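Local coordinates for methyltransferase-like protein 5 (Pyrococcus horikoshii, PDB 1WY7) that probably methylates RNA with S-adenosylmethionine as the methyl donor, and binds the by-product S-adenosyl-L-homocysteine, at residues 114-119 with 138-143; 120-125 with 145-150; 167-172 with 196-201; 175-180 with 191-196. All blocks are in the same frame, centred on the assembly; numbering follows the deposited sequence.

Contact 1: 114-119 with 138-143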
loop_
_atom_site.group_PDB
_atom_site.type_symbol
_atom_site.label_atom_id
_atom_site.label_comp_id
_atom_site.label_asym_id
_atom_site.label_seq_id
_atom_site.Cartn_x
_atom_site.Cartn_y
_atom_site.Cartn_z
ATOM N N ASP A 114 11.351 2.614 8.412
ATOM C CA ASP A 114 11.217 1.413 9.246
ATOM C C ASP A 114 10.332 0.373 8.571
ATOM O O ASP A 114 10.638 -0.826 8.585
ATOM C CB ASP A 114 10.582 1.735 10.607
ATOM C CG ASP A 114 11.478 2.572 11.507
ATOM O OD1 ASP A 114 12.697 2.298 11.566
ATOM O OD2 ASP A 114 10.952 3.493 12.174
ATOM N N ILE A 115 9.227 0.832 7.990
ATOM C CA ILE A 115 8.274 -0.065 7.349
ATOM C C ILE A 115 7.721 0.475 6.031
ATOM O O ILE A 115 7.557 1.675 5.846
ATOM C CB ILE A 115 7.034 -0.357 8.296
ATOM C CG1 ILE A 115 7.375 -1.406 9.358
ATOM C CG2 ILE A 115 5.853 -0.890 7.499
ATOM C CD1 ILE A 115 8.143 -0.882 10.505
ATOM N N VAL A 116 7.438 -0.435 5.110
ATOM C CA VAL A 116 6.818 -0.054 3.862
ATOM C C VAL A 116 5.448 -0.739 3.797
ATOM O O VAL A 116 5.324 -1.920 4.116
ATOM C CB VAL A 116 7.606 -0.524 2.608
ATOM C CG1 VAL A 116 6.729 -0.336 1.393
ATOM C CG2 VAL A 116 8.919 0.254 2.437
ATOM N N ILE A 117 4.426 0.010 3.404
ATOM C CA ILE A 117 3.103 -0.557 3.199
ATOM C C ILE A 117 2.741 -0.074 1.806
ATOM O O ILE A 117 3.074 1.056 1.436
ATOM C CB ILE A 117 2.070 -0.051 4.224
ATOM C CG1 ILE A 117 1.914 1.471 4.133
ATOM C CG2 ILE A 117 2.500 -0.491 5.621
ATOM C CD1 ILE A 117 0.942 2.061 5.175
HETATM N N MSE A 118 2.097 -0.925 1.017
HETATM C CA MSE A 118 1.738 -0.520 -0.325
HETATM C C MSE A 118 0.695 -1.392 -1.007
HETATM O O MSE A 118 0.593 -2.595 -0.753
HETATM C CB MSE A 118 3.003 -0.446 -1.217
HETATM C CG MSE A 118 3.815 -1.750 -1.350
HETATM SE SE MSE A 118 5.316 -1.547 -2.377
HETATM C CE MSE A 118 5.790 -3.220 -2.595
ATOM N N ASN A 119 -0.080 -0.742 -1.867
ATOM C CA ASN A 119 -1.100 -1.367 -2.703
ATOM C C ASN A 119 -0.600 -0.913 -4.077
ATOM O O ASN A 119 -1.187 -0.027 -4.696
ATOM C CB ASN A 119 -2.481 -0.757 -2.412
ATOM C CG ASN A 119 -3.587 -1.352 -3.272
ATOM O OD1 ASN A 119 -4.732 -0.913 -3.208
ATOM N ND2 ASN A 119 -3.253 -2.352 -4.074
ATOM N N PHE A 138 12.149 -3.215 -0.973
ATOM C CA PHE A 138 13.228 -4.046 -0.442
ATOM C C PHE A 138 14.493 -3.238 -0.167
ATOM O O PHE A 138 15.249 -3.526 0.761
ATOM C CB PHE A 138 13.525 -5.177 -1.418
ATOM C CG PHE A 138 12.399 -6.151 -1.555
ATOM C CD1 PHE A 138 12.201 -6.841 -2.742
ATOM C CD2 PHE A 138 11.519 -6.365 -0.496
ATOM C CE1 PHE A 138 11.147 -7.724 -2.880
ATOM C CE2 PHE A 138 10.462 -7.247 -0.620
ATOM C CZ PHE A 138 10.273 -7.929 -1.816
ATOM N N GLU A 139 14.697 -2.212 -0.973
ATOM C CA GLU A 139 15.851 -1.330 -0.872
ATOM C C GLU A 139 15.822 -0.414 0.361
ATOM O O GLU A 139 16.828 -0.263 1.056
ATOM C CB GLU A 139 15.889 -0.464 -2.141
ATOM C CG GLU A 139 17.220 0.144 -2.483
ATOM C CD GLU A 139 17.084 1.487 -3.196
ATOM O OE1 GLU A 139 16.170 1.642 -4.035
ATOM O OE2 GLU A 139 17.902 2.389 -2.914
ATOM N N ILE A 140 14.666 0.191 0.637
ATOM C CA ILE A 140 14.563 1.142 1.747
ATOM C C ILE A 140 14.077 0.648 3.108
ATOM O O ILE A 140 14.099 1.407 4.077
ATOM C CB ILE A 140 13.669 2.360 1.371
ATOM C CG1 ILE A 140 12.212 1.922 1.178
ATOM C CG2 ILE A 140 14.173 3.006 0.099
ATOM C CD1 ILE A 140 11.228 3.101 1.056
ATOM N N SER A 141 13.645 -0.602 3.205
ATOM C CA SER A 141 13.153 -1.100 4.487
ATOM C C SER A 141 13.491 -2.565 4.712
ATOM O O SER A 141 13.889 -3.265 3.786
ATOM C CB SER A 141 11.628 -0.914 4.568
ATOM O OG SER A 141 11.110 -1.362 5.818
ATOM N N ASP A 142 13.334 -3.020 5.951
ATOM C CA ASP A 142 13.586 -4.418 6.297
ATOM C C ASP A 142 12.270 -5.184 6.482
ATOM O O ASP A 142 12.270 -6.416 6.560
ATOM C CB ASP A 142 14.441 -4.515 7.564
ATOM C CG ASP A 142 15.918 -4.229 7.299
ATOM O OD1 ASP A 142 16.645 -3.939 8.276
ATOM O OD2 ASP A 142 16.350 -4.309 6.123
ATOM N N VAL A 143 11.158 -4.447 6.551
ATOM C CA VAL A 143 9.826 -5.046 6.669
ATOM C C VAL A 143 8.894 -4.415 5.632
ATOM O O VAL A 143 8.694 -3.200 5.618
ATOM C CB VAL A 143 9.209 -4.843 8.077
ATOM C CG1 VAL A 143 7.808 -5.470 8.113
ATOM C CG2 VAL A 143 10.090 -5.494 9.144
#
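Val116 pushes one methyl, CG2, into the corner where the 131-140 helix ends, and this is the tight part of the contact. The methyl lies 3.6 Å from Ser141 CB, while the side chain of Ile140 crosses that of Val116 at about a right angle and brings CG1 to 3.9 Å from Val116 CG2. A branched residue suits the spot: with CG1 anti to the backbone N (chi1 168°), CG2 stands beside that N and faces the helix end. The backbone is tied alongside by Val116 N, which donates to Val143 O at 3.1 Å in a nearly straight bond. Strand 115-118, helix 131-140 and strand 143-149 form a right-handed beta-alpha-beta crossover of the Rossmann-like methyltransferase fold, and the contact lies where the helix hands over to the second strand of the unit. Ser141, the first residue to leave the helical conformation, is small and polar enough to turn here among carbonyl groups. Its OG is 2.9 Å from Asp114 O and 3.0 Å from Val143 O. Packing is looser toward the start of the strand. Ile115 and Val143 lie side by side, pointing the same way, with Ile115 CG1 and Val143 CB 4.1 Å apart, and Val143 is partly exposed. The partly exposed carboxylates turn elsewhere, Asp114 to Val52 N and Asp142 to a salt bridge with Arg112.

Contact 2: 120-125 with 145-150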
loop_
_atom_site.group_PDB
_atom_site.type_symbol
_atom_site.label_atom_id
_atom_site.label_comp_id
_atom_site.label_asym_id
_atom_site.label_seq_id
_atom_site.Cartn_x
_atom_site.Cartn_y
_atom_site.Cartn_z
ATOM N N PRO A 120 0.510 -1.503 -4.555
ATOM C CA PRO A 120 1.092 -1.142 -5.852
ATOM C C PRO A 120 0.297 -1.643 -7.037
ATOM O O PRO A 120 -0.566 -2.497 -6.891
ATOM C CB PRO A 120 2.483 -1.771 -5.778
ATOM C CG PRO A 120 2.204 -3.062 -5.043
ATOM C CD PRO A 120 1.246 -2.629 -3.940
ATOM N N PRO A 121 0.561 -1.093 -8.232
ATOM C CA PRO A 121 -0.180 -1.567 -9.405
ATOM C C PRO A 121 0.186 -3.031 -9.599
ATOM O O PRO A 121 1.327 -3.418 -9.351
ATOM C CB PRO A 121 0.342 -0.672 -10.536
ATOM C CG PRO A 121 1.679 -0.232 -10.056
ATOM C CD PRO A 121 1.455 0.018 -8.588
ATOM N N PHE A 122 -0.779 -3.845 -10.015
ATOM C CA PHE A 122 -0.514 -5.260 -10.216
ATOM C C PHE A 122 0.275 -5.513 -11.505
ATOM O O PHE A 122 0.870 -6.576 -11.684
ATOM C CB PHE A 122 -1.831 -6.040 -10.193
ATOM C CG PHE A 122 -2.600 -5.879 -8.903
ATOM C CD1 PHE A 122 -1.934 -5.888 -7.679
ATOM C CD2 PHE A 122 -3.984 -5.722 -8.909
ATOM C CE1 PHE A 122 -2.630 -5.743 -6.480
ATOM C CE2 PHE A 122 -4.688 -5.579 -7.714
ATOM C CZ PHE A 122 -4.008 -5.589 -6.499
ATOM N N GLY A 123 0.300 -4.522 -12.388
ATOM C CA GLY A 123 1.035 -4.673 -13.626
ATOM C C GLY A 123 0.162 -5.233 -14.724
ATOM O O GLY A 123 0.650 -5.878 -15.651
ATOM N N SER A 124 -1.138 -4.992 -14.617
ATOM C CA SER A 124 -2.058 -5.478 -15.624
ATOM C C SER A 124 -2.261 -4.415 -16.699
ATOM O O SER A 124 -2.656 -4.730 -17.820
ATOM C CB SER A 124 -3.386 -5.874 -14.975
ATOM O OG SER A 124 -3.834 -4.868 -14.091
ATOM N N GLN A 125 -1.969 -3.164 -16.363
ATOM C CA GLN A 125 -2.111 -2.070 -17.315
ATOM C C GLN A 125 -0.787 -1.823 -18.034
ATOM O O GLN A 125 -0.764 -1.386 -19.189
ATOM C CB GLN A 125 -2.573 -0.805 -16.587
ATOM C CG GLN A 125 -3.938 -0.966 -15.940
ATOM C CD GLN A 125 -5.026 -1.224 -16.965
ATOM O OE1 GLN A 125 -6.016 -1.901 -16.683
ATOM N NE2 GLN A 125 -4.851 -0.671 -18.163
ATOM N N TYR A 145 5.006 -4.633 3.572
ATOM C CA TYR A 145 3.633 -5.134 3.499
ATOM C C TYR A 145 3.114 -4.708 2.133
ATOM O O TYR A 145 3.107 -3.521 1.814
ATOM C CB TYR A 145 2.736 -4.521 4.593
ATOM C CG TYR A 145 3.020 -5.000 6.007
ATOM C CD1 TYR A 145 2.335 -6.092 6.560
ATOM C CD2 TYR A 145 3.979 -4.362 6.789
ATOM C CE1 TYR A 145 2.609 -6.529 7.866
ATOM C CE2 TYR A 145 4.264 -4.782 8.083
ATOM C CZ TYR A 145 3.578 -5.865 8.618
ATOM O OH TYR A 145 3.887 -6.285 9.894
ATOM N N SER A 146 2.678 -5.668 1.329
ATOM C CA SER A 146 2.183 -5.354 0.004
ATOM C C SER A 146 0.978 -6.189 -0.375
ATOM O O SER A 146 0.642 -7.158 0.299
ATOM C CB SER A 146 3.298 -5.550 -1.032
ATOM O OG SER A 146 2.897 -5.048 -2.297
ATOM N N ILE A 147 0.320 -5.797 -1.460
ATOM C CA ILE A 147 -0.858 -6.505 -1.936
ATOM C C ILE A 147 -0.641 -6.923 -3.384
ATOM O O ILE A 147 -0.125 -6.149 -4.181
ATOM C CB ILE A 147 -2.116 -5.608 -1.835
ATOM C CG1 ILE A 147 -2.352 -5.206 -0.371
ATOM C CG2 ILE A 147 -3.323 -6.342 -2.386
ATOM C CD1 ILE A 147 -3.553 -4.312 -0.162
ATOM N N HIS A 148 -1.036 -8.142 -3.718
ATOM C CA HIS A 148 -0.871 -8.654 -5.074
ATOM C C HIS A 148 -1.981 -9.628 -5.436
ATOM O O HIS A 148 -2.682 -10.142 -4.562
ATOM C CB HIS A 148 0.474 -9.364 -5.199
ATOM C CG HIS A 148 1.644 -8.472 -4.935
ATOM N ND1 HIS A 148 2.148 -7.612 -5.889
ATOM C CD2 HIS A 148 2.362 -8.251 -3.810
ATOM C CE1 HIS A 148 3.125 -6.899 -5.358
ATOM N NE2 HIS A 148 3.275 -7.265 -4.098
ATOM N N LEU A 149 -2.126 -9.869 -6.734
ATOM C CA LEU A 149 -3.126 -10.787 -7.265
ATOM C C LEU A 149 -2.905 -12.209 -6.759
ATOM O O LEU A 149 -1.804 -12.754 -6.884
ATOM C CB LEU A 149 -3.057 -10.790 -8.790
ATOM C CG LEU A 149 -4.063 -9.969 -9.584
ATOM C CD1 LEU A 149 -4.323 -8.673 -8.901
ATOM C CD2 LEU A 149 -3.535 -9.748 -10.989
ATOM N N ALA A 150 -3.952 -12.805 -6.199
ATOM C CA ALA A 150 -3.878 -14.164 -5.687
ATOM C C ALA A 150 -3.928 -15.166 -6.836
ATOM O O ALA A 150 -4.880 -15.926 -6.959
ATOM C CB ALA A 150 -5.033 -14.414 -4.736
#
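The ring of Phe122 has Leu149 over one face and a backbone carbonyl at its edge. Leu149 CD1 sits above that face, offset toward the rim, an arrangement of CH-pi kind; the modelled approach is closer than carbons can come, so its exact spacing is doubtful. In the ring plane, Phe122 CE1 is 3.4 Å from Ile147 O, a setting in which the slightly positive ring edge meets a carbonyl oxygen. The same CE1 comes within 4.2 Å of Ile147 CG2. The phenyl group reaches the strand because CG stands anti to its own carbonyl carbon (chi1 -59°). A second flat group, the His148 imidazole, is met obliquely by Pro120, whose CG lies 4.0 Å from His148 CE1. Pro120 CD also rests 3.4 Å from Ser146 OG, and the rigid pyrrolidine packs beside the strand without bringing an N-H that would need a partner. Glu26 helps to fix the loop, accepting hydrogen bonds from the backbone N of Phe122, Gly123 and Ser124. Together with Asn119, Pro120, Pro121 and Phe122 spell the Asn-Pro-Pro-Phe signature at the carboxyl end of the fourth strand, typical of N6-adenine and related methyltransferases. In relatives this motif lines the active site and its aromatic residue stacks on the target base, a role Phe122 may share.

Contact 3: 167-172 with 196-201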
loop_
_atom_site.group_PDB
_atom_site.type_symbol
_atom_site.label_atom_id
_atom_site.label_comp_id
_atom_site.label_asym_id
_atom_site.label_seq_id
_atom_site.Cartn_x
_atom_site.Cartn_y
_atom_site.Cartn_z
ATOM N N PHE A 167 14.700 -11.336 0.877
ATOM C CA PHE A 167 13.502 -11.239 1.716
ATOM C C PHE A 167 12.679 -12.521 1.698
ATOM O O PHE A 167 12.639 -13.244 0.703
ATOM C CB PHE A 167 12.607 -10.067 1.265
ATOM C CG PHE A 167 13.100 -8.714 1.713
ATOM C CD1 PHE A 167 14.249 -8.150 1.155
ATOM C CD2 PHE A 167 12.434 -8.017 2.717
ATOM C CE1 PHE A 167 14.727 -6.918 1.597
ATOM C CE2 PHE A 167 12.903 -6.786 3.167
ATOM C CZ PHE A 167 14.051 -6.234 2.609
ATOM N N VAL A 168 12.020 -12.796 2.813
ATOM C CA VAL A 168 11.168 -13.967 2.927
ATOM C C VAL A 168 9.766 -13.563 3.348
ATOM O O VAL A 168 9.586 -12.621 4.122
ATOM C CB VAL A 168 11.692 -14.956 3.967
ATOM C CG1 VAL A 168 12.714 -15.857 3.341
ATOM C CG2 VAL A 168 12.281 -14.201 5.140
ATOM N N VAL A 169 8.782 -14.278 2.821
ATOM C CA VAL A 169 7.392 -14.029 3.153
ATOM C C VAL A 169 7.134 -14.670 4.518
ATOM O O VAL A 169 7.380 -15.867 4.693
ATOM C CB VAL A 169 6.450 -14.674 2.099
ATOM C CG1 VAL A 169 4.981 -14.578 2.553
ATOM C CG2 VAL A 169 6.634 -13.977 0.764
ATOM N N THR A 170 6.668 -13.881 5.484
ATOM C CA THR A 170 6.364 -14.422 6.813
ATOM C C THR A 170 4.846 -14.623 6.974
ATOM O O THR A 170 4.397 -15.496 7.724
ATOM C CB THR A 170 6.850 -13.487 7.936
ATOM O OG1 THR A 170 6.159 -12.239 7.846
ATOM C CG2 THR A 170 8.346 -13.244 7.821
ATOM N N HIS A 171 4.065 -13.808 6.265
ATOM C CA HIS A 171 2.609 -13.894 6.322
ATOM C C HIS A 171 2.015 -13.614 4.962
ATOM O O HIS A 171 2.553 -12.822 4.188
ATOM C CB HIS A 171 2.019 -12.863 7.280
ATOM C CG HIS A 171 2.481 -13.001 8.694
ATOM N ND1 HIS A 171 3.757 -12.675 9.093
ATOM C CD2 HIS A 171 1.818 -13.369 9.815
ATOM C CE1 HIS A 171 3.859 -12.830 10.403
ATOM N NE2 HIS A 171 2.694 -13.252 10.863
ATOM N N ARG A 172 0.899 -14.263 4.673
ATOM C CA ARG A 172 0.182 -14.048 3.425
ATOM C C ARG A 172 -1.287 -14.304 3.728
ATOM O O ARG A 172 -1.679 -15.436 4.017
ATOM C CB ARG A 172 0.653 -15.000 2.313
ATOM C CG ARG A 172 0.002 -14.700 0.947
ATOM C CD ARG A 172 0.238 -15.794 -0.094
ATOM N NE ARG A 172 -0.677 -16.918 0.089
ATOM C CZ ARG A 172 -0.568 -18.095 -0.522
ATOM N NH1 ARG A 172 -1.457 -19.051 -0.284
ATOM N NH2 ARG A 172 0.432 -18.326 -1.365
ATOM N N ASP A 196 -3.706 -11.273 -2.313
ATOM C CA ASP A 196 -2.929 -11.771 -1.194
ATOM C C ASP A 196 -2.301 -10.534 -0.572
ATOM O O ASP A 196 -1.840 -9.632 -1.284
ATOM C CB ASP A 196 -1.789 -12.692 -1.650
ATOM C CG ASP A 196 -2.274 -14.028 -2.154
ATOM O OD1 ASP A 196 -1.720 -14.492 -3.170
ATOM O OD2 ASP A 196 -3.194 -14.614 -1.544
ATOM N N ILE A 197 -2.297 -10.488 0.751
ATOM C CA ILE A 197 -1.667 -9.400 1.474
ATOM C C ILE A 197 -0.402 -10.058 2.027
ATOM O O ILE A 197 -0.475 -11.015 2.808
ATOM C CB ILE A 197 -2.566 -8.898 2.620
ATOM C CG1 ILE A 197 -3.883 -8.380 2.039
ATOM C CG2 ILE A 197 -1.840 -7.821 3.412
ATOM C CD1 ILE A 197 -4.858 -7.881 3.075
ATOM N N TYR A 198 0.756 -9.568 1.598
ATOM C CA TYR A 198 2.026 -10.136 2.030
ATOM C C TYR A 198 2.753 -9.318 3.068
ATOM O O TYR A 198 2.588 -8.108 3.152
ATOM C CB TYR A 198 3.019 -10.264 0.861
ATOM C CG TYR A 198 2.691 -11.251 -0.226
ATOM C CD1 TYR A 198 1.823 -10.915 -1.268
ATOM C CD2 TYR A 198 3.303 -12.507 -0.254
ATOM C CE1 TYR A 198 1.577 -11.810 -2.319
ATOM C CE2 TYR A 198 3.062 -13.405 -1.299
ATOM C CZ TYR A 198 2.198 -13.047 -2.320
ATOM O OH TYR A 198 1.919 -13.950 -3.314
ATOM N N ARG A 199 3.578 -10.010 3.841
ATOM C CA ARG A 199 4.456 -9.384 4.809
ATOM C C ARG A 199 5.809 -10.017 4.507
ATOM O O ARG A 199 5.963 -11.232 4.635
ATOM C CB ARG A 199 4.086 -9.702 6.244
ATOM C CG ARG A 199 5.088 -9.040 7.192
ATOM C CD ARG A 199 4.848 -9.334 8.643
ATOM N NE ARG A 199 5.802 -8.590 9.464
ATOM C CZ ARG A 199 6.998 -9.043 9.828
ATOM N NH1 ARG A 199 7.789 -8.274 10.570
ATOM N NH2 ARG A 199 7.394 -10.267 9.468
ATOM N N PHE A 200 6.765 -9.201 4.080
ATOM C CA PHE A 200 8.113 -9.663 3.749
ATOM C C PHE A 200 9.049 -9.193 4.864
ATOM O O PHE A 200 8.876 -8.100 5.401
ATOM C CB PHE A 200 8.590 -9.038 2.430
ATOM C CG PHE A 200 7.697 -9.320 1.246
ATOM C CD1 PHE A 200 7.866 -10.466 0.489
ATOM C CD2 PHE A 200 6.743 -8.392 0.845
ATOM C CE1 PHE A 200 7.103 -10.688 -0.656
ATOM C CE2 PHE A 200 5.977 -8.600 -0.296
ATOM C CZ PHE A 200 6.156 -9.747 -1.050
ATOM N N SER A 201 10.041 -10.012 5.201
ATOM C CA SER A 201 11.006 -9.663 6.235
ATOM C C SER A 201 12.406 -9.947 5.685
ATOM O O SER A 201 12.626 -10.999 5.074
ATOM C CB SER A 201 10.747 -10.507 7.484
ATOM O OG SER A 201 11.604 -10.126 8.545
HETATM O O HOH W 1 2.702 -17.013 -2.290
#
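A classic beta bulge interrupts the hairpin of strands 167-179 and 191-202: Thr170 and His171 both face Arg199. Within the bulge Thr170 N donates to Arg199 O at 2.9 Å, and Arg199 N donates to His171 O. Farther from the hairpin connection, Val168 and Ser201 form a hydrogen-bonded pair. The bulge gathers polar side chains on one face. Arg199, extended from CG to NE, lays its guanidinium beside Thr170, and NH2 gives Thr170 OG1 a bond of 2.8 Å lying in the guanidinium plane. That hydroxyl also pairs with His171 ND1 at 2.7 Å, while the imidazole stands nearly perpendicular to the guanidinium. Asp47 and Tyr145 pair with NH1 and NE. In the sheet of this methyltransferase 191-202 is the one strand that runs against all the others, the reversed strand of the class I fold, and 167-179 lies at the edge. The opposite face of the hairpin packs on helix 152-164. There Val169 CG2 lies 3.6 Å from Phe200 CE1, the two side chains running side by side, and Phe200 meets Ile158 of the helix. Arg172 carries its aliphatic stem over the Tyr198 ring, CG 4.2 Å from the ring centroid. The bend at chi3 (80°) leaves its NE 3.8 Å from Asp196 OD2, a long salt bridge in which no N-H points at the oxygen. Asp196 has firmer partners in Thr174 and Arg155.

Contact 4: 175-180 with 191-196; sequences TKIEIP and ERITVD
Backbone hydrogen bonds carry the pairing of Thr175 with Val195, Ile177 with Ile193 and Ile179 with Glu191, each pair joined in both directions as in a regular antiparallel ladder. Ile177 N to Ile193 O is short and fairly straight at 2.8 Å. The return bond, from Ile193 N to Ile177 O, is more bent (139°). Next to the hairpin connection Glu191 N reaches Ile179 O from above the carbonyl plane. Apolar contacts fill the face of Ile177, Ile179, Ile193 and Val195, beta-branched residues well suited to strands. Ile177 and Ile193 lie side by side, both with CG1 in the crowded position between backbone N and carbonyl carbon (chi1 62° and 49°), and their CG1 atoms are tightly packed at 3.4 Å. Val195 comes across Ile177 at about a right angle, CG2 to CG2 at 4.0 Å. Thr175 OG1 is buried here and has no partner in the model. The charged contact belongs to the other, more exposed face: Arg192, bent at chi2 and chi3, puts NH1 against Glu178 OE2 in a salt bridge. The oxygen lies in the guanidinium plane, though the modelled separation of 2.5 Å is short and should not be pressed. On the apolar face of the hairpin Ile177 meets Asn33 and Ala34 of helix 32-44, and Ile179 meets Tyr28, while strand 143-149 flanks 191-202 on the side away from 175-179.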
loop_
_atom_site.group_PDB
_atom_site.type_symbol
_atom_site.label_atom_id
_atom_site.label_comp_id
_atom_site.label_asym_id
_atom_site.label_seq_id
_atom_site.Cartn_x
_atom_site.Cartn_y
_atom_site.Cartn_z
ATOM N N THR A 175 -7.800 -12.480 0.614
ATOM C CA THR A 175 -9.144 -11.901 0.699
ATOM C C THR A 175 -9.646 -11.446 -0.657
ATOM O O THR A 175 -8.871 -11.225 -1.586
ATOM C CB THR A 175 -9.226 -10.642 1.599
ATOM O OG1 THR A 175 -7.969 -9.959 1.579
ATOM C CG2 THR A 175 -9.628 -11.001 3.017
ATOM N N LYS A 176 -10.959 -11.285 -0.750
ATOM C CA LYS A 176 -11.597 -10.834 -1.974
ATOM C C LYS A 176 -11.946 -9.371 -1.787
ATOM O O LYS A 176 -12.495 -8.985 -0.755
ATOM C CB LYS A 176 -12.882 -11.626 -2.222
ATOM C CG LYS A 176 -12.773 -13.089 -1.825
ATOM C CD LYS A 176 -14.000 -13.903 -2.222
ATOM C CE LYS A 176 -13.962 -14.276 -3.694
ATOM N NZ LYS A 176 -15.035 -15.245 -4.050
ATOM N N ILE A 177 -11.613 -8.545 -2.767
ATOM C CA ILE A 177 -11.948 -7.132 -2.672
ATOM C C ILE A 177 -12.894 -6.790 -3.802
ATOM O O ILE A 177 -13.035 -7.551 -4.758
ATOM C CB ILE A 177 -10.704 -6.223 -2.782
ATOM C CG1 ILE A 177 -10.026 -6.406 -4.148
ATOM C CG2 ILE A 177 -9.742 -6.531 -1.632
ATOM C CD1 ILE A 177 -8.864 -5.449 -4.383
ATOM N N GLU A 178 -13.551 -5.649 -3.686
ATOM C CA GLU A 178 -14.464 -5.209 -4.719
ATOM C C GLU A 178 -14.092 -3.799 -5.118
ATOM O O GLU A 178 -14.121 -2.883 -4.299
ATOM C CB GLU A 178 -15.904 -5.258 -4.205
ATOM C CG GLU A 178 -16.325 -6.648 -3.770
ATOM C CD GLU A 178 -17.775 -6.722 -3.352
ATOM O OE1 GLU A 178 -18.165 -6.006 -2.404
ATOM O OE2 GLU A 178 -18.527 -7.503 -3.974
ATOM N N ILE A 179 -13.727 -3.626 -6.377
ATOM C CA ILE A 179 -13.368 -2.310 -6.850
ATOM C C ILE A 179 -14.537 -1.807 -7.673
ATOM O O ILE A 179 -14.806 -2.314 -8.758
ATOM C CB ILE A 179 -12.082 -2.351 -7.705
ATOM C CG1 ILE A 179 -10.962 -3.049 -6.917
ATOM C CG2 ILE A 179 -11.649 -0.932 -8.058
ATOM C CD1 ILE A 179 -9.651 -3.197 -7.677
ATOM N N PRO A 180 -15.276 -0.824 -7.139
ATOM C CA PRO A 180 -16.438 -0.227 -7.805
ATOM C C PRO A 180 -16.075 0.328 -9.177
ATOM O O PRO A 180 -15.040 0.974 -9.329
ATOM C CB PRO A 180 -16.862 0.876 -6.838
ATOM C CG PRO A 180 -16.507 0.287 -5.497
ATOM C CD PRO A 180 -15.133 -0.302 -5.767
ATOM N N GLU A 191 -15.794 -4.862 -9.330
ATOM C CA GLU A 191 -14.875 -5.796 -9.975
ATOM C C GLU A 191 -14.365 -6.577 -8.757
ATOM O O GLU A 191 -13.644 -6.022 -7.927
ATOM C CB GLU A 191 -13.736 -5.022 -10.659
ATOM C CG GLU A 191 -12.750 -5.877 -11.455
ATOM C CD GLU A 191 -11.628 -5.057 -12.096
ATOM O OE1 GLU A 191 -10.749 -5.654 -12.753
ATOM O OE2 GLU A 191 -11.619 -3.814 -11.947
ATOM N N ARG A 192 -14.773 -7.841 -8.628
ATOM C CA ARG A 192 -14.374 -8.658 -7.484
ATOM C C ARG A 192 -13.162 -9.531 -7.779
ATOM O O ARG A 192 -13.257 -10.498 -8.536
ATOM C CB ARG A 192 -15.537 -9.556 -7.033
ATOM C CG ARG A 192 -16.725 -8.814 -6.424
ATOM C CD ARG A 192 -17.636 -8.214 -7.493
ATOM N NE ARG A 192 -18.772 -9.077 -7.817
ATOM C CZ ARG A 192 -19.700 -9.445 -6.936
ATOM N NH1 ARG A 192 -19.625 -9.029 -5.679
ATOM N NH2 ARG A 192 -20.708 -10.226 -7.311
ATOM N N ILE A 193 -12.022 -9.188 -7.190
ATOM C CA ILE A 193 -10.809 -9.974 -7.382
ATOM C C ILE A 193 -10.303 -10.501 -6.051
ATOM O O ILE A 193 -10.649 -9.994 -4.992
ATOM C CB ILE A 193 -9.639 -9.160 -7.996
ATOM C CG1 ILE A 193 -9.462 -7.859 -7.224
ATOM C CG2 ILE A 193 -9.866 -8.928 -9.473
ATOM C CD1 ILE A 193 -8.130 -7.174 -7.482
ATOM N N THR A 194 -9.461 -11.521 -6.122
ATOM C CA THR A 194 -8.896 -12.101 -4.933
ATOM C C THR A 194 -7.439 -11.692 -4.862
ATOM O O THR A 194 -6.684 -11.909 -5.807
ATOM C CB THR A 194 -9.006 -13.608 -4.981
ATOM O OG1 THR A 194 -10.378 -13.957 -5.194
ATOM C CG2 THR A 194 -8.508 -14.217 -3.678
ATOM N N VAL A 195 -7.050 -11.083 -3.748
ATOM C CA VAL A 195 -5.673 -10.648 -3.570
ATOM C C VAL A 195 -5.035 -11.281 -2.333
ATOM O O VAL A 195 -5.726 -11.774 -1.437
ATOM C CB VAL A 195 -5.574 -9.085 -3.412
ATOM C CG1 VAL A 195 -6.055 -8.379 -4.685
ATOM C CG2 VAL A 195 -6.407 -8.619 -2.220
ATOM N N ASP A 196 -3.706 -11.273 -2.313
ATOM C CA ASP A 196 -2.929 -11.771 -1.194
ATOM C C ASP A 196 -2.301 -10.534 -0.572
ATOM O O ASP A 196 -1.840 -9.632 -1.284
ATOM C CB ASP A 196 -1.789 -12.692 -1.650
ATOM C CG ASP A 196 -2.274 -14.028 -2.154
ATOM O OD1 ASP A 196 -1.720 -14.492 -3.170
ATOM O OD2 ASP A 196 -3.194 -14.614 -1.544
#

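Overall arrangement
All four contacts belong to one seven-stranded sheet, in which strands 115-118, 143-149, 191-202 and 167-179 follow one another to the edge. Contacts 1 and 2 alternate along the chain, with centres 15 Å apart; both span the step from the fourth to the fifth strand. Contacts 3 and 4 come later and share one hairpin and Asp196, contact 4 lying nearer the loop that joins the strands, its centre 19 Å from that of contact 3. Strand 143-149 bonds to 115-118 and to 191-202, linking the pairs. Asn119 of contact 1 belongs to the S-adenosyl-L-homocysteine pocket and Pro120 of contact 2 follows it, so the first pair leads into the cofactor site; contact 4, centred 23 Å from contact 1, lies across the chain's centre.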